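CHAD domain (Ricinus communis, PDB 6QV5) probably binds inorganic polyphosphate through an all-helical domain built from four-helix bundles, and carries a zinc ion in the crystal. Local coordinates at residues A[124-127]-A[128-132]; A[147-150]-A[151-155]; A[207-210]-A[211-215]; A[243-246]-A[247-250]; A[284-287]-A[288-292]. One frame throughout, in Å; residues are numbered along the deposited sequence.

Interaction 1 of 5, residues A[124-127]-A[128-132]; sequences ELNA and LVQKI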
loop_
_atom_site.group_PDB
_atom_site.type_symbol
_atom_site.label_atom_id
_atom_site.label_comp_id
_atom_site.label_asym_id
_atom_site.label_seq_id
_atom_site.Cartn_x
_atom_site.Cartn_y
_atom_site.Cartn_z
ATOM N N GLU A 124 -27.540 10.728 7.299
ATOM C CA GLU A 124 -27.400 10.009 8.570
ATOM C C GLU A 124 -26.396 8.854 8.445
ATOM O O GLU A 124 -25.771 8.480 9.438
ATOM C CB GLU A 124 -28.763 9.549 9.132
ATOM C CG GLU A 124 -29.533 8.565 8.264
ATOM C CD GLU A 124 -30.998 8.396 8.620
ATOM O OE1 GLU A 124 -31.293 7.995 9.770
ATOM O OE2 GLU A 124 -31.852 8.655 7.742
ATOM N N LEU A 125 -26.234 8.311 7.218
ATOM C CA LEU A 125 -25.283 7.243 6.902
ATOM C C LEU A 125 -23.858 7.806 6.941
ATOM O O LEU A 125 -22.962 7.152 7.474
ATOM C CB LEU A 125 -25.597 6.619 5.525
ATOM C CG LEU A 125 -24.659 5.509 5.019
ATOM C CD1 LEU A 125 -24.809 4.235 5.827
ATOM C CD2 LEU A 125 -24.904 5.219 3.560
ATOM N N ASN A 126 -23.669 9.032 6.401
ATOM C CA ASN A 126 -22.394 9.752 6.379
ATOM C C ASN A 126 -21.918 10.039 7.807
ATOM O O ASN A 126 -20.719 9.966 8.073
ATOM C CB ASN A 126 -22.526 11.050 5.584
ATOM C CG ASN A 126 -21.206 11.709 5.284
ATOM O OD1 ASN A 126 -20.504 11.347 4.332
ATOM N ND2 ASN A 126 -20.838 12.693 6.090
ATOM N N ALA A 127 -22.866 10.340 8.720
ATOM C CA ALA A 127 -22.608 10.597 10.137
ATOM C C ALA A 127 -22.215 9.300 10.853
ATOM O O ALA A 127 -21.354 9.333 11.735
ATOM C CB ALA A 127 -23.839 11.205 10.790
ATOM N N LEU A 128 -22.836 8.163 10.462
ATOM C CA LEU A 128 -22.553 6.838 11.020
ATOM C C LEU A 128 -21.178 6.340 10.563
ATOM O O LEU A 128 -20.424 5.823 11.384
ATOM C CB LEU A 128 -23.666 5.830 10.656
ATOM C CG LEU A 128 -23.548 4.396 11.214
ATOM C CD1 LEU A 128 -23.733 4.356 12.730
ATOM C CD2 LEU A 128 -24.561 3.479 10.562
ATOM N N VAL A 129 -20.850 6.513 9.264
ATOM C CA VAL A 129 -19.561 6.122 8.681
ATOM C C VAL A 129 -18.423 6.943 9.322
ATOM O O VAL A 129 -17.384 6.372 9.658
ATOM C CB VAL A 129 -19.584 6.157 7.123
ATOM C CG1 VAL A 129 -18.184 6.028 6.521
ATOM C CG2 VAL A 129 -20.498 5.066 6.572
ATOM N N GLN A 130 -18.662 8.255 9.560
ATOM C CA GLN A 130 -17.718 9.171 10.212
ATOM C C GLN A 130 -17.458 8.734 11.656
ATOM O O GLN A 130 -16.325 8.832 12.122
ATOM C CB GLN A 130 -18.239 10.618 10.171
ATOM C CG GLN A 130 -17.152 11.673 10.397
ATOM C CD GLN A 130 -17.643 13.103 10.314
ATOM O OE1 GLN A 130 -18.744 13.404 9.836
ATOM N NE2 GLN A 130 -16.815 14.029 10.776
ATOM N N LYS A 131 -18.505 8.235 12.346
ATOM C CA LYS A 131 -18.441 7.730 13.720
ATOM C C LYS A 131 -17.565 6.471 13.768
ATOM O O LYS A 131 -16.744 6.346 14.677
ATOM C CB LYS A 131 -19.858 7.445 14.255
ATOM C CG LYS A 131 -19.931 7.114 15.742
ATOM C CD LYS A 131 -21.339 6.695 16.148
ATOM C CE LYS A 131 -21.407 6.255 17.590
ATOM N NZ LYS A 131 -22.785 5.852 17.981
ATOM N N ILE A 132 -17.719 5.562 12.775
ATOM C CA ILE A 132 -16.936 4.324 12.679
ATOM C C ILE A 132 -15.472 4.645 12.356
ATOM O O ILE A 132 -14.584 4.116 13.023
ATOM C CB ILE A 132 -17.562 3.269 11.707
ATOM C CG1 ILE A 132 -19.060 2.968 12.019
ATOM C CG2 ILE A 132 -16.733 1.973 11.643
ATOM C CD1 ILE A 132 -19.422 2.357 13.429
#

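Interaction 2 of 5, residues A[147-150]-A[151-155]; sequences PRYT and RLMLT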
loop_
_atom_site.group_PDB
_atom_site.type_symbol
_atom_site.label_atom_id
_atom_site.label_comp_id
_atom_site.label_asym_id
_atom_site.label_seq_id
_atom_site.Cartn_x
_atom_site.Cartn_y
_atom_site.Cartn_z
ATOM N N PRO A 147 2.627 -1.809 24.045
ATOM C CA PRO A 147 4.040 -2.224 23.976
ATOM C C PRO A 147 4.386 -3.110 22.775
ATOM O O PRO A 147 5.556 -3.176 22.408
ATOM C CB PRO A 147 4.271 -2.949 25.310
ATOM C CG PRO A 147 3.150 -2.508 26.197
ATOM C CD PRO A 147 1.989 -2.323 25.274
ATOM N N ARG A 148 3.374 -3.759 22.151
ATOM C CA ARG A 148 3.537 -4.629 20.982
ATOM C C ARG A 148 4.129 -3.867 19.785
ATOM O O ARG A 148 4.972 -4.418 19.074
ATOM C CB ARG A 148 2.198 -5.289 20.598
ATOM C CG ARG A 148 2.359 -6.485 19.664
ATOM C CD ARG A 148 1.039 -7.057 19.193
ATOM N NE ARG A 148 1.253 -8.103 18.192
ATOM C CZ ARG A 148 0.289 -8.847 17.657
ATOM N NH1 ARG A 148 -0.975 -8.674 18.024
ATOM N NH2 ARG A 148 0.583 -9.772 16.754
ATOM N N TYR A 149 3.700 -2.604 19.577
ATOM C CA TYR A 149 4.190 -1.767 18.483
ATOM C C TYR A 149 5.639 -1.314 18.685
ATOM O O TYR A 149 6.456 -1.483 17.775
ATOM C CB TYR A 149 3.264 -0.559 18.234
ATOM C CG TYR A 149 3.834 0.435 17.245
ATOM C CD1 TYR A 149 3.897 0.139 15.886
ATOM C CD2 TYR A 149 4.356 1.653 17.673
ATOM C CE1 TYR A 149 4.446 1.038 14.975
ATOM C CE2 TYR A 149 4.907 2.560 16.771
ATOM C CZ TYR A 149 4.946 2.249 15.421
ATOM O OH TYR A 149 5.492 3.133 14.525
ATOM N N THR A 150 5.940 -0.702 19.850
ATOM C CA THR A 150 7.270 -0.183 20.186
ATOM C C THR A 150 8.329 -1.286 20.207
ATOM O O THR A 150 9.452 -1.043 19.764
ATOM C CB THR A 150 7.244 0.645 21.472
ATOM O OG1 THR A 150 6.604 -0.105 22.502
ATOM C CG2 THR A 150 6.546 1.989 21.284
ATOM N N ARG A 151 7.961 -2.502 20.672
ATOM C CA ARG A 151 8.864 -3.657 20.683
ATOM C C ARG A 151 9.175 -4.097 19.256
ATOM O O ARG A 151 10.330 -4.383 18.958
ATOM C CB ARG A 151 8.298 -4.828 21.504
ATOM C CG ARG A 151 8.476 -4.652 23.003
ATOM C CD ARG A 151 8.106 -5.894 23.787
ATOM N NE ARG A 151 9.209 -6.854 23.841
ATOM C CZ ARG A 151 9.221 -7.946 24.599
ATOM N NH1 ARG A 151 10.269 -8.758 24.587
ATOM N NH2 ARG A 151 8.187 -8.232 25.381
ATOM N N LEU A 152 8.158 -4.097 18.370
ATOM C CA LEU A 152 8.285 -4.460 16.954
ATOM C C LEU A 152 9.269 -3.547 16.215
ATOM O O LEU A 152 10.155 -4.057 15.530
ATOM C CB LEU A 152 6.897 -4.472 16.267
ATOM C CG LEU A 152 6.843 -4.447 14.728
ATOM C CD1 LEU A 152 7.270 -5.778 14.130
ATOM C CD2 LEU A 152 5.456 -4.081 14.243
ATOM N N MET A 153 9.121 -2.212 16.367
ATOM C CA MET A 153 9.978 -1.201 15.730
ATOM C C MET A 153 11.428 -1.319 16.193
ATOM O O MET A 153 12.349 -1.138 15.393
ATOM C CB MET A 153 9.451 0.221 15.996
ATOM C CG MET A 153 8.115 0.520 15.348
ATOM S SD MET A 153 8.177 0.652 13.543
ATOM C CE MET A 153 7.179 -0.744 13.096
ATOM N N LEU A 154 11.620 -1.643 17.485
ATOM C CA LEU A 154 12.920 -1.826 18.115
ATOM C C LEU A 154 13.574 -3.133 17.647
ATOM O O LEU A 154 14.751 -3.116 17.281
ATOM C CB LEU A 154 12.756 -1.801 19.647
ATOM C CG LEU A 154 14.019 -1.797 20.502
ATOM C CD1 LEU A 154 14.715 -0.441 20.461
ATOM C CD2 LEU A 154 13.686 -2.154 21.934
ATOM N N THR A 155 12.812 -4.253 17.648
ATOM C CA THR A 155 13.302 -5.575 17.234
ATOM C C THR A 155 13.618 -5.601 15.728
ATOM O O THR A 155 14.608 -6.225 15.341
ATOM C CB THR A 155 12.350 -6.698 17.696
ATOM O OG1 THR A 155 12.011 -6.490 19.067
ATOM C CG2 THR A 155 12.956 -8.091 17.549
#

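Interaction 3 of 5, residues A[207-210]-A[211-215]; sequences ATKR and GRYAL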
loop_
_atom_site.group_PDB
_atom_site.type_symbol
_atom_site.label_atom_id
_atom_site.label_comp_id
_atom_site.label_asym_id
_atom_site.label_seq_id
_atom_site.Cartn_x
_atom_site.Cartn_y
_atom_site.Cartn_z
ATOM N N ALA A 207 1.412 -6.286 -8.206
ATOM C CA ALA A 207 2.632 -6.369 -9.023
ATOM C C ALA A 207 3.068 -4.958 -9.434
ATOM O O ALA A 207 4.265 -4.687 -9.542
ATOM C CB ALA A 207 2.385 -7.222 -10.259
ATOM N N THR A 208 2.080 -4.062 -9.625
ATOM C CA THR A 208 2.248 -2.650 -9.960
ATOM C C THR A 208 2.826 -1.899 -8.745
ATOM O O THR A 208 3.707 -1.056 -8.918
ATOM C CB THR A 208 0.900 -2.079 -10.430
ATOM O OG1 THR A 208 0.462 -2.796 -11.585
ATOM C CG2 THR A 208 0.969 -0.613 -10.761
ATOM N N LYS A 209 2.325 -2.210 -7.528
ATOM C CA LYS A 209 2.776 -1.610 -6.269
ATOM C C LYS A 209 4.196 -2.063 -5.925
ATOM O O LYS A 209 5.034 -1.219 -5.597
ATOM C CB LYS A 209 1.809 -1.942 -5.117
ATOM C CG LYS A 209 0.722 -0.900 -4.900
ATOM C CD LYS A 209 -0.087 -1.205 -3.645
ATOM C CE LYS A 209 -1.100 -0.131 -3.337
ATOM N NZ LYS A 209 -1.899 -0.458 -2.128
ATOM N N ARG A 210 4.468 -3.388 -6.026
ATOM C CA ARG A 210 5.778 -3.999 -5.764
ATOM C C ARG A 210 6.854 -3.414 -6.681
ATOM O O ARG A 210 7.950 -3.107 -6.212
ATOM C CB ARG A 210 5.720 -5.528 -5.933
ATOM C CG ARG A 210 5.077 -6.273 -4.773
ATOM C CD ARG A 210 4.960 -7.751 -5.085
ATOM N NE ARG A 210 4.190 -8.470 -4.068
ATOM C CZ ARG A 210 3.877 -9.760 -4.136
ATOM N NH1 ARG A 210 4.262 -10.492 -5.175
ATOM N NH2 ARG A 210 3.173 -10.329 -3.167
ATOM N N GLY A 211 6.514 -3.247 -7.963
ATOM C CA GLY A 211 7.393 -2.687 -8.985
ATOM C C GLY A 211 7.699 -1.217 -8.774
ATOM O O GLY A 211 8.824 -0.780 -9.031
ATOM N N ARG A 212 6.695 -0.448 -8.300
ATOM C CA ARG A 212 6.818 0.982 -8.007
ATOM C C ARG A 212 7.734 1.200 -6.797
ATOM O O ARG A 212 8.616 2.057 -6.856
ATOM C CB ARG A 212 5.435 1.614 -7.759
ATOM C CG ARG A 212 5.434 3.141 -7.792
ATOM C CD ARG A 212 4.067 3.734 -7.502
ATOM N NE ARG A 212 3.815 3.868 -6.065
ATOM C CZ ARG A 212 4.099 4.950 -5.346
ATOM N NH1 ARG A 212 4.660 6.009 -5.919
ATOM N NH2 ARG A 212 3.831 4.981 -4.048
ATOM N N TYR A 213 7.531 0.414 -5.714
ATOM C CA TYR A 213 8.319 0.508 -4.483
ATOM C C TYR A 213 9.786 0.122 -4.686
ATOM O O TYR A 213 10.665 0.876 -4.265
ATOM C CB TYR A 213 7.682 -0.304 -3.335
ATOM C CG TYR A 213 6.300 0.149 -2.903
ATOM C CD1 TYR A 213 5.932 1.492 -2.962
ATOM C CD2 TYR A 213 5.391 -0.751 -2.355
ATOM C CE1 TYR A 213 4.668 1.915 -2.549
ATOM C CE2 TYR A 213 4.131 -0.337 -1.926
ATOM C CZ TYR A 213 3.773 0.998 -2.023
ATOM O OH TYR A 213 2.532 1.407 -1.603
ATOM N N ALA A 214 10.046 -1.023 -5.360
ATOM C CA ALA A 214 11.395 -1.526 -5.649
ATOM C C ALA A 214 12.219 -0.540 -6.477
ATOM O O ALA A 214 13.408 -0.372 -6.211
ATOM C CB ALA A 214 11.320 -2.867 -6.356
ATOM N N LEU A 215 11.581 0.134 -7.449
ATOM C CA LEU A 215 12.238 1.129 -8.293
ATOM C C LEU A 215 12.526 2.420 -7.516
ATOM O O LEU A 215 13.492 3.114 -7.831
ATOM C CB LEU A 215 11.408 1.399 -9.557
ATOM C CG LEU A 215 12.156 1.914 -10.789
ATOM C CD1 LEU A 215 13.210 0.913 -11.281
ATOM C CD2 LEU A 215 11.188 2.212 -11.906
#

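Interaction 4 of 5, residues A[243-246]-A[247-250]; sequences RHND and LVVA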
loop_
_atom_site.group_PDB
_atom_site.type_symbol
_atom_site.label_atom_id
_atom_site.label_comp_id
_atom_site.label_asym_id
_atom_site.label_seq_id
_atom_site.Cartn_x
_atom_site.Cartn_y
_atom_site.Cartn_z
ATOM N N ARG A 243 -9.246 2.198 -8.097
ATOM C CA ARG A 243 -10.557 2.853 -8.191
ATOM C C ARG A 243 -11.676 1.809 -8.063
ATOM O O ARG A 243 -12.600 2.001 -7.272
ATOM C CB ARG A 243 -10.669 3.632 -9.519
ATOM C CG ARG A 243 -12.045 4.242 -9.797
ATOM C CD ARG A 243 -12.277 4.542 -11.276
ATOM N NE ARG A 243 -12.155 3.355 -12.132
ATOM C CZ ARG A 243 -13.134 2.485 -12.371
ATOM N NH1 ARG A 243 -14.329 2.649 -11.815
ATOM N NH2 ARG A 243 -12.923 1.443 -13.162
ATOM N N HIS A 244 -11.567 0.698 -8.825
ATOM C CA HIS A 244 -12.525 -0.409 -8.809
ATOM C C HIS A 244 -12.441 -1.183 -7.490
ATOM O O HIS A 244 -13.457 -1.707 -7.026
ATOM C CB HIS A 244 -12.304 -1.343 -10.011
ATOM C CG HIS A 244 -13.378 -2.373 -10.172
ATOM N ND1 HIS A 244 -14.519 -2.114 -10.911
ATOM C CD2 HIS A 244 -13.462 -3.624 -9.662
ATOM C CE1 HIS A 244 -15.251 -3.215 -10.838
ATOM N NE2 HIS A 244 -14.657 -4.149 -10.094
ATOM N N ASN A 245 -11.232 -1.245 -6.892
ATOM C CA ASN A 245 -10.970 -1.915 -5.617
ATOM C C ASN A 245 -11.652 -1.182 -4.458
ATOM O O ASN A 245 -12.184 -1.837 -3.563
ATOM C CB ASN A 245 -9.465 -2.050 -5.372
ATOM C CG ASN A 245 -9.104 -2.705 -4.060
ATOM O OD1 ASN A 245 -9.529 -3.825 -3.750
ATOM N ND2 ASN A 245 -8.308 -2.013 -3.260
ATOM N N ASP A 246 -11.641 0.169 -4.477
ATOM C CA ASP A 246 -12.282 1.002 -3.454
ATOM C C ASP A 246 -13.792 0.752 -3.413
ATOM O O ASP A 246 -14.374 0.705 -2.331
ATOM C CB ASP A 246 -11.991 2.494 -3.698
ATOM C CG ASP A 246 -10.564 2.938 -3.416
ATOM O OD1 ASP A 246 -9.767 2.110 -2.915
ATOM O OD2 ASP A 246 -10.245 4.112 -3.693
ATOM N N LEU A 247 -14.402 0.545 -4.595
ATOM C CA LEU A 247 -15.823 0.257 -4.791
ATOM C C LEU A 247 -16.216 -1.088 -4.157
ATOM O O LEU A 247 -17.232 -1.152 -3.464
ATOM C CB LEU A 247 -16.130 0.240 -6.302
ATOM C CG LEU A 247 -16.728 1.491 -6.974
ATOM C CD1 LEU A 247 -15.876 2.741 -6.755
ATOM C CD2 LEU A 247 -16.853 1.269 -8.460
ATOM N N VAL A 248 -15.401 -2.150 -4.372
ATOM C CA VAL A 248 -15.668 -3.491 -3.836
ATOM C C VAL A 248 -15.404 -3.553 -2.309
ATOM O O VAL A 248 -16.095 -4.304 -1.617
ATOM C CB VAL A 248 -14.963 -4.626 -4.642
ATOM C CG1 VAL A 248 -13.477 -4.744 -4.318
ATOM C CG2 VAL A 248 -15.670 -5.968 -4.459
ATOM N N VAL A 249 -14.443 -2.748 -1.792
ATOM C CA VAL A 249 -14.125 -2.671 -0.358
ATOM C C VAL A 249 -15.303 -1.987 0.356
ATOM O O VAL A 249 -15.742 -2.461 1.406
ATOM C CB VAL A 249 -12.746 -1.987 -0.089
ATOM C CG1 VAL A 249 -12.587 -1.563 1.373
ATOM C CG2 VAL A 249 -11.592 -2.898 -0.502
ATOM N N ALA A 250 -15.846 -0.913 -0.262
ATOM C CA ALA A 250 -16.999 -0.146 0.219
ATOM C C ALA A 250 -18.229 -1.040 0.421
ATOM O O ALA A 250 -18.885 -0.939 1.458
ATOM C CB ALA A 250 -17.323 0.970 -0.757
#

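Interaction 5 of 5, residues A[284-287]-A[288-292]; sequences ADLD and AIRAG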
loop_
_atom_site.group_PDB
_atom_site.type_symbol
_atom_site.label_atom_id
_atom_site.label_comp_id
_atom_site.label_asym_id
_atom_site.label_seq_id
_atom_site.Cartn_x
_atom_site.Cartn_y
_atom_site.Cartn_z
ATOM N N ALA A 284 -12.786 -2.025 -14.105
ATOM C CA ALA A 284 -11.375 -1.714 -14.343
ATOM C C ALA A 284 -11.090 -1.896 -15.836
ATOM O O ALA A 284 -11.189 -3.014 -16.349
ATOM C CB ALA A 284 -10.485 -2.625 -13.506
ATOM N N ASP A 285 -10.852 -0.772 -16.547
ATOM C CA ASP A 285 -10.609 -0.770 -17.992
ATOM C C ASP A 285 -9.296 -1.472 -18.322
ATOM O O ASP A 285 -8.239 -0.838 -18.387
ATOM C CB ASP A 285 -10.676 0.657 -18.578
ATOM C CG ASP A 285 -10.802 0.735 -20.093
ATOM O OD1 ASP A 285 -11.066 -0.314 -20.729
ATOM O OD2 ASP A 285 -10.661 1.848 -20.643
ATOM N N LEU A 286 -9.380 -2.804 -18.500
ATOM C CA LEU A 286 -8.242 -3.672 -18.797
ATOM C C LEU A 286 -7.587 -3.332 -20.129
ATOM O O LEU A 286 -6.367 -3.402 -20.218
ATOM C CB LEU A 286 -8.617 -5.168 -18.741
ATOM C CG LEU A 286 -9.407 -5.696 -17.524
ATOM C CD1 LEU A 286 -9.596 -7.184 -17.626
ATOM C CD2 LEU A 286 -8.720 -5.374 -16.198
ATOM N N ASP A 287 -8.386 -2.930 -21.143
ATOM C CA ASP A 287 -7.896 -2.541 -22.470
ATOM C C ASP A 287 -6.959 -1.326 -22.402
ATOM O O ASP A 287 -5.938 -1.313 -23.091
ATOM C CB ASP A 287 -9.064 -2.293 -23.443
ATOM C CG ASP A 287 -9.840 -3.537 -23.856
ATOM O OD1 ASP A 287 -9.389 -4.662 -23.532
ATOM O OD2 ASP A 287 -10.895 -3.387 -24.513
ATOM N N ALA A 288 -7.288 -0.334 -21.548
ATOM C CA ALA A 288 -6.468 0.862 -21.333
ATOM C C ALA A 288 -5.204 0.505 -20.537
ATOM O O ALA A 288 -4.149 1.099 -20.773
ATOM C CB ALA A 288 -7.270 1.923 -20.598
ATOM N N ILE A 289 -5.317 -0.473 -19.606
ATOM C CA ILE A 289 -4.223 -0.988 -18.772
ATOM C C ILE A 289 -3.214 -1.728 -19.667
ATOM O O ILE A 289 -2.018 -1.441 -19.599
ATOM C CB ILE A 289 -4.778 -1.869 -17.605
ATOM C CG1 ILE A 289 -5.428 -0.994 -16.507
ATOM C CG2 ILE A 289 -3.700 -2.790 -17.008
ATOM C CD1 ILE A 289 -6.471 -1.709 -15.639
ATOM N N ARG A 290 -3.712 -2.655 -20.516
ATOM C CA ARG A 290 -2.930 -3.450 -21.468
ATOM C C ARG A 290 -2.149 -2.547 -22.426
ATOM O O ARG A 290 -0.961 -2.783 -22.635
ATOM C CB ARG A 290 -3.839 -4.417 -22.249
ATOM C CG ARG A 290 -4.255 -5.654 -21.459
ATOM C CD ARG A 290 -5.629 -6.136 -21.884
ATOM N NE ARG A 290 -6.048 -7.337 -21.160
ATOM C CZ ARG A 290 -7.258 -7.883 -21.246
ATOM N NH1 ARG A 290 -8.189 -7.334 -22.019
ATOM N NH2 ARG A 290 -7.549 -8.976 -20.554
ATOM N N ALA A 291 -2.799 -1.484 -22.952
ATOM C CA ALA A 291 -2.190 -0.505 -23.860
ATOM C C ALA A 291 -1.145 0.374 -23.155
ATOM O O ALA A 291 -0.220 0.870 -23.802
ATOM C CB ALA A 291 -3.266 0.361 -24.496
ATOM N N GLY A 292 -1.307 0.557 -21.848
ATOM C CA GLY A 292 -0.391 1.343 -21.031
ATOM C C GLY A 292 0.863 0.591 -20.629
ATOM O O GLY A 292 1.893 1.217 -20.361
#

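Interaction 1 of 5, residues A[124-127]-A[128-132]
Near the start of helix 122-145, consecutive turns of alpha-helix join residues 124-127 to 128-132 through four successive i to i+4 backbone hydrogen bonds. The shortest runs from Val129 N to Leu125 O at 2.8 Å, with an N-H...O angle of 162°. Leu128 N reaches Glu124 O at 3.1 Å on a more bent path, 142° at the hydrogen, and Gln130 N and Lys131 N donate to Asn126 O and Ala127 O.

Side chains add little to these turns. Val129 puts CG2 beside its own backbone N, with CG1 anti to that N (chi1 168°), and CG2 therefore lies 3.4 Å from Leu125 O, flanking the carbonyl that its own N-H binds. The same methyl only just meets the leucine side chain, CG2 of Val129 to CD1 of Leu125 at 4.5 Å. Gln130 lays its CB 3.3 Å from Asn126 O.

The apolar groups face the rest of the fold. Leu125 packs on Ala267, Val268 and Ala271 of helix 265-281, Val129 and Ile132 meet Trp101 of helix 82-108, and Leu128 and Ile132 share Leu257 of helix 224-260.

Interaction 2 of 5, residues A[147-150]-A[151-155]
Arg151 meets the first turn of helix 147-163 by its backbone N, which donates to Pro147 O at 3.0 Å. Its CG sits beside that N (chi1 -79°), which keeps the start of the side chain against the same carbonyl, CG to Pro147 O at 3.3 Å, before a bend at chi3 carries the guanidinium away. Pro147 O also takes a weak bond from the Thr150 hydroxyl.

Leu152 follows with a longer bond, its N to Arg148 O at 3.3 Å, while its CB lies equally close, 3.4 Å, to Arg148 O and Tyr149 O.

Met153 carries the side-chain contact. Its N-H donates to Tyr149 O, 163° at the hydrogen, and the side chain then folds over the tyrosine ring: CG lies 3.9 Å from the ring centroid of Tyr149, a CH-pi contact over one face, displaced toward the hydroxyl end. SD stands oblique to the ring, 4.8 Å from its centroid, and makes this a Met-aromatic pair. CE turns back to Tyr149 CE1 at 3.8 Å because the chain bends at chi2 (-70°) and again at chi3.

Leu154 N bonds to Thr150 O, and Thr155 turns its hydroxyl back to Arg151 O at 2.7 Å, a carbonyl that also accepts Thr155 N.

Around this turn, Tyr149 OH is hydrogen-bonded to Glu45, and Met153 packs on Leu38 and Ile41 of helix 26-42. Toward helix 82-108, Leu152 rests on Leu84 and Ile88, and Arg148 forms a salt bridge with Asp87 and a cation-pi contact with Trp90.

Interaction 3 of 5, residues A[207-210]-A[211-215]
Tyr213 holds CG beside its backbone N and anti to its carbonyl carbon (chi1 -62°), and this turns the ring back along the helix toward Lys209. A chi2 of -33° then lays one face over the Lys209 carbonyl: the oxygen stands 3.2 Å above the ring plane, nearer the rim than the centre, with CG and CD2 of Tyr213 each 3.3 Å from Lys209 O. The same oxygen receives the Tyr213 N-H at 3.0 Å, on a fairly straight path of 163°. One carbonyl is thus gripped by the backbone and roofed by the ring of a single residue. Farther out, the lysine chain makes a loose approach to the phenol, with Lys209 CD 4.2 Å from Tyr213 OH.

The bonds before and after keep the helix regular. Gly211 N donates to Ala207 O and Arg212 N to Thr208 O, both at 3.1 Å, and Ala214 N reaches Arg210 O at the same length. Arg212 takes the other route from the helix, with CG anti to its N; its CB touches Thr208 O at 3.4 Å, and the chain bends at chi3 to lead the guanidinium to a salt bridge with Glu216. The Thr208 hydroxyl is hydrogen-bonded one turn back, to Thr204 O.

This part of helix 198-217 is enclosed by three others. Tyr213 packs on Arg66 and Ser69 of helix 54-73, Arg210 and Ala214 touch Leu182 of helix 171-192, and Lys209 and Arg212 both meet Gln238 of helix 224-260.

Interaction 4 of 5, residues A[243-246]-A[247-250]
Leu247 reaches back along its helix and sets CD1 against the carbonyl of Arg243, 3.4 Å from Arg243 O, while its CB touches His244 O at the same distance. Its other methyl, CD2, approaches the arginine head obliquely, 4.4 Å from NH1 of Arg243. That guanidinium has its polar partners outside this turn: NH1 donates to Arg282 O and NH2 forms a salt bridge with Glu240.

On the Asn245 carbonyl, two valines converge. Val248 turns CG1 between its backbone N and carbonyl carbon (chi1 78°), which brings the methyl to 3.3 Å from Asn245 O. Val249 comes to that oxygen with CG2, also at 3.3 Å, and with its N-H at 3.0 Å. The Asn245 amide lies across both side chains, its OD1 4.0 Å from Val249 CG2. Ala250 N closes the turn on Asp246 O, whereas the bond from Val248 N to His244 O is weak.

Leu247 packs on Gln278 and Gln279 of helix 265-281, and Ala250 on Leu104 and Thr108 of helix 82-108. This is a mid-helix part of the long helix 224-260, held between those two helices in keeping with the helical-bundle fold of the all-alpha CHAD domain.

Interaction 5 of 5, residues A[284-287]-A[288-292]
The N-terminus of the short helix 286-293 begins at Asp285, which occupies the N-cap position and is the centre of an inverse gamma turn. Its carbonyl starts the helical bonding: Ile289 N donates to Asp285 O at 3.2 Å, and Ala288 N adds a weak bond to the same oxygen. The Asp285 carboxylate leans on alanine, OD2 lying 3.4 Å from Ala288 CB. Ile289 sends CD1 back to 3.4 Å from Asp285 O.

One turn of alpha-helix follows, carried by Arg290 N to Leu286 O at 2.8 Å and by Ala291 N to Asp287 O. The Arg290 side chain curls back over this turn: CG lies beside the backbone N (chi1 -77°), the chain bends at chi2, and CD touches Leu286 O at 3.3 Å. The guanidinium is thereby placed flat against leucine, with Leu286 CB above the centre of one face and 3.9 Å from Arg290 CZ. At the guanidinium edge, NH1 of Arg290 forms a salt bridge with OD1 of Asp287 at 3.3 Å. Its hydrogen bond is weak, bent to 134°, and the two planes stand 33° apart.

NH2 of Arg290 has its stronger partner in Met193 O. Leu286 and Ile289 both rest on Met193, and Ile289 packs further on Thr237 and Leu241 of helix 224-260.

Overall arrangement
All five contacts are local, within one helix, and interaction 5 includes the helix start. Interaction 3 is buried, its centre about 10 Å from the centre of the chain, interaction 5 lies at the surface, and the other three are partly buried. Interactions 1 and 4 use different helices yet both pack on helices 82-108 and 265-281. Interaction 2 also leans on helix 82-108. Interactions 4 and 5 touch at Arg243, His244 and Ala284. CH-pi and Met-aromatic contacts mark interaction 2, a tyrosine ring over a carbonyl interaction 3, and a salt bridge interaction 5; methyls set against carbonyls recur in interactions 1 and 4. The Gln130 side chain of interaction 1 lies about 10 Å from the zinc.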